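Local coordinates for protection of telomeres protein poz1 (Schizosaccharomyces pombe, PDB 5WE0) that binds telomeric DNA and negatively regulates telomerase and telomere length in fission yeast, at residues 103-114 and 130-141. Residues are numbered along the deposited sequence; the frame is centred on the assembly and turned at random.
Sequences LENIELERQNCM and KETLNNEALKLY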
loop_
_atom_site.group_PDB
_atom_site.type_symbol
_atom_site.label_atom_id
_atom_site.label_comp_id
_atom_site.label_asym_id
_atom_site.label_seq_id
_atom_site.Cartn_x
_atom_site.Cartn_y
_atom_site.Cartn_z
ATOM N N LEU A 103 -1.726 -2.643 -2.835
ATOM C CA LEU A 103 -2.978 -2.051 -2.389
ATOM C C LEU A 103 -4.126 -2.494 -3.285
ATOM O O LEU A 103 -5.240 -2.775 -2.820
ATOM C CB LEU A 103 -2.864 -0.537 -2.396
ATOM C CG LEU A 103 -3.956 0.173 -1.622
ATOM C CD1 LEU A 103 -3.870 -0.172 -0.136
ATOM C CD2 LEU A 103 -3.842 1.682 -1.865
ATOM N N GLU A 104 -3.861 -2.571 -4.574
ATOM C CA GLU A 104 -4.870 -3.035 -5.513
ATOM C C GLU A 104 -5.220 -4.508 -5.296
ATOM O O GLU A 104 -6.394 -4.880 -5.400
ATOM C CB GLU A 104 -4.373 -2.765 -6.928
ATOM C CG GLU A 104 -5.318 -3.120 -8.028
ATOM C CD GLU A 104 -4.766 -2.660 -9.357
ATOM O OE1 GLU A 104 -3.811 -3.305 -9.844
ATOM O OE2 GLU A 104 -5.290 -1.660 -9.906
ATOM N N ASN A 105 -4.227 -5.365 -4.990
ATOM C CA ASN A 105 -4.541 -6.758 -4.655
ATOM C C ASN A 105 -5.455 -6.824 -3.438
ATOM O O ASN A 105 -6.430 -7.580 -3.430
ATOM C CB ASN A 105 -3.274 -7.568 -4.372
ATOM C CG ASN A 105 -2.345 -7.688 -5.582
ATOM O OD1 ASN A 105 -2.738 -7.433 -6.721
ATOM N ND2 ASN A 105 -1.081 -8.043 -5.318
ATOM N N ILE A 106 -5.174 -6.010 -2.410
ATOM C CA ILE A 106 -6.030 -5.976 -1.225
ATOM C C ILE A 106 -7.452 -5.614 -1.617
ATOM O O ILE A 106 -8.417 -6.280 -1.224
ATOM C CB ILE A 106 -5.480 -4.983 -0.186
ATOM C CG1 ILE A 106 -4.135 -5.444 0.362
ATOM C CG2 ILE A 106 -6.470 -4.792 0.932
ATOM C CD1 ILE A 106 -3.373 -4.315 1.103
ATOM N N GLU A 107 -7.597 -4.547 -2.405
ATOM C CA GLU A 107 -8.927 -4.084 -2.769
ATOM C C GLU A 107 -9.646 -5.139 -3.601
ATOM O O GLU A 107 -10.862 -5.339 -3.463
ATOM C CB GLU A 107 -8.834 -2.753 -3.532
ATOM C CG GLU A 107 -10.148 -2.246 -4.158
ATOM C CD GLU A 107 -11.269 -1.981 -3.150
ATOM O OE1 GLU A 107 -11.034 -2.034 -1.918
ATOM O OE2 GLU A 107 -12.408 -1.694 -3.590
ATOM N N LEU A 108 -8.899 -5.809 -4.474
ATOM C CA LEU A 108 -9.470 -6.850 -5.319
ATOM C C LEU A 108 -10.054 -7.948 -4.440
ATOM O O LEU A 108 -11.186 -8.387 -4.641
ATOM C CB LEU A 108 -8.407 -7.428 -6.253
ATOM C CG LEU A 108 -8.330 -6.816 -7.654
ATOM C CD1 LEU A 108 -7.356 -7.592 -8.527
ATOM C CD2 LEU A 108 -9.708 -6.766 -8.294
ATOM N N GLU A 109 -9.267 -8.385 -3.464
ATOM C CA GLU A 109 -9.692 -9.424 -2.525
ATOM C C GLU A 109 -10.852 -8.961 -1.641
ATOM O O GLU A 109 -11.758 -9.748 -1.335
ATOM C CB GLU A 109 -8.510 -9.854 -1.661
ATOM C CG GLU A 109 -8.788 -11.038 -0.742
ATOM C CD GLU A 109 -7.718 -12.110 -0.837
ATOM O OE1 GLU A 109 -6.988 -12.146 -1.861
ATOM O OE2 GLU A 109 -7.590 -12.897 0.131
ATOM N N ARG A 110 -10.816 -7.711 -1.162
ATOM C CA ARG A 110 -11.956 -7.205 -0.399
ATOM C C ARG A 110 -13.229 -7.252 -1.242
ATOM O O ARG A 110 -14.292 -7.665 -0.760
ATOM C CB ARG A 110 -11.701 -5.782 0.070
ATOM C CG ARG A 110 -12.765 -5.240 0.983
ATOM C CD ARG A 110 -12.736 -3.729 0.987
ATOM N NE ARG A 110 -13.033 -3.219 -0.351
ATOM C CZ ARG A 110 -14.257 -3.178 -0.884
ATOM N NH1 ARG A 110 -15.303 -3.613 -0.196
ATOM N NH2 ARG A 110 -14.433 -2.711 -2.114
ATOM N N GLN A 111 -13.140 -6.824 -2.504
ATOM C CA GLN A 111 -14.312 -6.834 -3.375
ATOM C C GLN A 111 -14.886 -8.241 -3.529
ATOM O O GLN A 111 -16.106 -8.418 -3.492
ATOM C CB GLN A 111 -13.982 -6.232 -4.725
ATOM C CG GLN A 111 -13.934 -4.720 -4.693
ATOM C CD GLN A 111 -13.712 -4.115 -6.070
ATOM O OE1 GLN A 111 -13.979 -4.753 -7.093
ATOM N NE2 GLN A 111 -13.205 -2.892 -6.103
ATOM N N ASN A 112 -14.031 -9.247 -3.760
ATOM C CA ASN A 112 -14.538 -10.620 -3.849
ATOM C C ASN A 112 -15.217 -11.061 -2.564
ATOM O O ASN A 112 -16.280 -11.685 -2.607
ATOM C CB ASN A 112 -13.438 -11.609 -4.204
ATOM C CG ASN A 112 -13.240 -11.733 -5.685
ATOM O OD1 ASN A 112 -13.332 -10.753 -6.426
ATOM N ND2 ASN A 112 -13.046 -12.969 -6.144
ATOM N N CYS A 113 -14.622 -10.755 -1.412
ATOM C CA CYS A 113 -15.285 -11.085 -0.159
ATOM C C CYS A 113 -16.709 -10.542 -0.110
ATOM O O CYS A 113 -17.627 -11.239 0.328
ATOM C CB CYS A 113 -14.472 -10.555 1.022
ATOM S SG CYS A 113 -15.218 -10.918 2.617
ATOM N N MET A 114 -16.914 -9.293 -0.525
ATOM C CA MET A 114 -18.251 -8.727 -0.397
ATOM C C MET A 114 -19.245 -9.409 -1.334
ATOM O O MET A 114 -20.436 -9.510 -1.010
ATOM C CB MET A 114 -18.202 -7.219 -0.626
ATOM C CG MET A 114 -17.552 -6.511 0.558
ATOM S SD MET A 114 -18.247 -6.850 2.194
ATOM C CE MET A 114 -19.111 -5.295 2.534
ATOM N N LYS A 130 -23.655 -4.645 4.126
ATOM C CA LYS A 130 -22.685 -4.839 3.049
ATOM C C LYS A 130 -22.609 -3.619 2.129
ATOM O O LYS A 130 -21.514 -3.189 1.744
ATOM C CB LYS A 130 -23.050 -6.077 2.236
ATOM C CG LYS A 130 -22.111 -7.257 2.364
ATOM C CD LYS A 130 -22.422 -8.315 1.305
ATOM C CE LYS A 130 -21.959 -9.709 1.728
ATOM N NZ LYS A 130 -22.628 -10.798 0.930
ATOM N N GLU A 131 -23.758 -3.039 1.774
ATOM C CA GLU A 131 -23.752 -1.958 0.798
ATOM C C GLU A 131 -23.049 -0.721 1.349
ATOM O O GLU A 131 -22.342 -0.029 0.615
ATOM C CB GLU A 131 -25.182 -1.635 0.353
ATOM C CG GLU A 131 -26.087 -1.059 1.447
ATOM C CD GLU A 131 -26.917 -2.124 2.185
ATOM O OE1 GLU A 131 -26.469 -3.307 2.277
ATOM O OE2 GLU A 131 -28.022 -1.761 2.666
ATOM N N THR A 132 -23.220 -0.452 2.642
ATOM C CA THR A 132 -22.583 0.688 3.286
ATOM C C THR A 132 -21.081 0.499 3.388
ATOM O O THR A 132 -20.305 1.401 3.043
ATOM C CB THR A 132 -23.169 0.877 4.689
ATOM O OG1 THR A 132 -24.552 1.199 4.578
ATOM C CG2 THR A 132 -22.423 1.974 5.450
ATOM N N LEU A 133 -20.662 -0.679 3.851
ATOM C CA LEU A 133 -19.251 -0.978 4.040
ATOM C C LEU A 133 -18.497 -1.007 2.725
ATOM O O LEU A 133 -17.372 -0.498 2.639
ATOM C CB LEU A 133 -19.102 -2.317 4.761
ATOM C CG LEU A 133 -19.090 -2.258 6.285
ATOM C CD1 LEU A 133 -17.892 -1.414 6.663
ATOM C CD2 LEU A 133 -20.349 -1.637 6.853
ATOM N N ASN A 134 -19.099 -1.590 1.687
ATOM C CA ASN A 134 -18.426 -1.636 0.393
ATOM C C ASN A 134 -18.219 -0.219 -0.140
ATOM O O ASN A 134 -17.144 0.117 -0.638
ATOM C CB ASN A 134 -19.234 -2.501 -0.571
ATOM C CG ASN A 134 -18.466 -2.865 -1.825
ATOM O OD1 ASN A 134 -17.523 -3.671 -1.787
ATOM N ND2 ASN A 134 -18.880 -2.300 -2.948
ATOM N N ASN A 135 -19.243 0.622 -0.020
ATOM C CA ASN A 135 -19.183 2.004 -0.487
ATOM C C ASN A 135 -18.140 2.820 0.279
ATOM O O ASN A 135 -17.425 3.642 -0.306
ATOM C CB ASN A 135 -20.579 2.619 -0.347
ATOM C CG ASN A 135 -20.646 4.047 -0.821
ATOM O OD1 ASN A 135 -20.425 4.344 -2.001
ATOM N ND2 ASN A 135 -20.974 4.945 0.099
ATOM N N GLU A 136 -18.050 2.618 1.591
ATOM C CA GLU A 136 -17.061 3.334 2.389
ATOM C C GLU A 136 -15.646 2.935 1.986
ATOM O O GLU A 136 -14.788 3.793 1.768
ATOM C CB GLU A 136 -17.296 3.076 3.872
ATOM C CG GLU A 136 -18.218 4.061 4.534
ATOM C CD GLU A 136 -18.473 3.684 5.979
ATOM O OE1 GLU A 136 -17.492 3.479 6.707
ATOM O OE2 GLU A 136 -19.643 3.605 6.404
ATOM N N ALA A 137 -15.393 1.629 1.875
ATOM C CA ALA A 137 -14.077 1.157 1.463
ATOM C C ALA A 137 -13.711 1.678 0.082
ATOM O O ALA A 137 -12.572 2.102 -0.144
ATOM C CB ALA A 137 -14.031 -0.371 1.499
ATOM N N LEU A 138 -14.664 1.667 -0.855
ATOM C CA LEU A 138 -14.365 2.135 -2.207
ATOM C C LEU A 138 -13.991 3.602 -2.214
ATOM O O LEU A 138 -13.087 4.009 -2.949
ATOM C CB LEU A 138 -15.564 1.923 -3.135
ATOM C CG LEU A 138 -15.869 0.535 -3.657
ATOM C CD1 LEU A 138 -17.274 0.554 -4.293
ATOM C CD2 LEU A 138 -14.805 0.126 -4.667
ATOM N N LYS A 139 -14.675 4.414 -1.401
ATOM C CA LYS A 139 -14.384 5.848 -1.372
ATOM C C LYS A 139 -13.018 6.105 -0.746
ATOM O O LYS A 139 -12.217 6.881 -1.275
ATOM C CB LYS A 139 -15.480 6.582 -0.600
ATOM C CG LYS A 139 -16.701 6.885 -1.464
ATOM C CD LYS A 139 -17.978 6.991 -0.641
ATOM C CE LYS A 139 -17.960 8.178 0.279
ATOM N NZ LYS A 139 -19.164 8.247 1.151
ATOM N N LEU A 140 -12.738 5.440 0.380
ATOM C CA LEU A 140 -11.431 5.546 1.016
ATOM C C LEU A 140 -10.328 5.038 0.100
ATOM O O LEU A 140 -9.253 5.645 0.024
ATOM C CB LEU A 140 -11.431 4.771 2.343
ATOM C CG LEU A 140 -12.341 5.357 3.424
ATOM C CD1 LEU A 140 -12.594 4.357 4.562
ATOM C CD2 LEU A 140 -11.725 6.657 3.959
ATOM N N TYR A 141 -10.562 3.914 -0.586
ATOM C CA TYR A 141 -9.536 3.351 -1.461
ATOM C C TYR A 141 -9.150 4.340 -2.541
ATOM O O TYR A 141 -7.961 4.545 -2.839
ATOM C CB TYR A 141 -10.030 2.066 -2.104
ATOM C CG TYR A 141 -9.113 1.540 -3.178
ATOM C CD1 TYR A 141 -7.998 0.795 -2.834
ATOM C CD2 TYR A 141 -9.376 1.750 -4.540
ATOM C CE1 TYR A 141 -7.143 0.296 -3.784
ATOM C CE2 TYR A 141 -8.515 1.228 -5.516
ATOM C CZ TYR A 141 -7.388 0.506 -5.110
ATOM O OH TYR A 141 -6.480 -0.027 -6.009
HETATM O O HOH W 1 -6.845 0.239 -8.646
HETATM O O HOH W 2 -17.770 -5.984 -3.648
#
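Arg110 sets its CG opposite the backbone N (chi1 -174°) and then bends at chi3, a course that turns the edge of its guanidinium to Asn134 and one face to Ala137 of the antiparallel helix; Glu107 starts out the same way and turns at chi2 (61°), bringing CG over the ring of Tyr141. Within their own helix the guanidinium and the carboxylate meet side-on: Arg110 NE donates to Glu107 OE1 (2.8 Å) and Arg110 NH2 to Glu107 OE2 (2.7 Å), the latter as the salt bridge. Gln111 NE2 gives Glu107 OE2 a second donor at 2.9 Å, on the anti side where Arg110 NH2 takes the syn side, both from the same face of the carboxylate. Across the interface, Arg110 NH1 donates to Asn134 OD1 (2.7 Å) from above the amide's carbonyl plane, while Arg110 NH2 adds a weak bond to the same oxygen. Ala137 CB lies over one face of the Arg110 guanidinium, toward its rim, 3.5 Å from Arg110 NE. A lysine in place of Arg110 would probably be unable to pair with both carboxylate oxygens and Asn134 at once, leaving one Glu107 oxygen or Asn134 OD1 without its donor from this position.

Toward the start of segment 103-114, Glu107 CG stands 3.8 Å above the centroid of the Tyr141 ring in a CH-pi contact, with the carboxylate plane stacked 19° from the ring plane. A water bridges the phenol oxygen to Glu104 OE2. At the other end, the Met114 methyl CE rests on Lys130 CG and Leu133 CB.

Helix 209-230 adds Tyr219 to Glu107 OE1 and Gln226 to Arg110 NH1. Helices 93-115 and 130-157 thus illustrate how a buried ion pair is accommodated: its charges probably balance locally, and amides and a hydroxyl add hydrogen bonds.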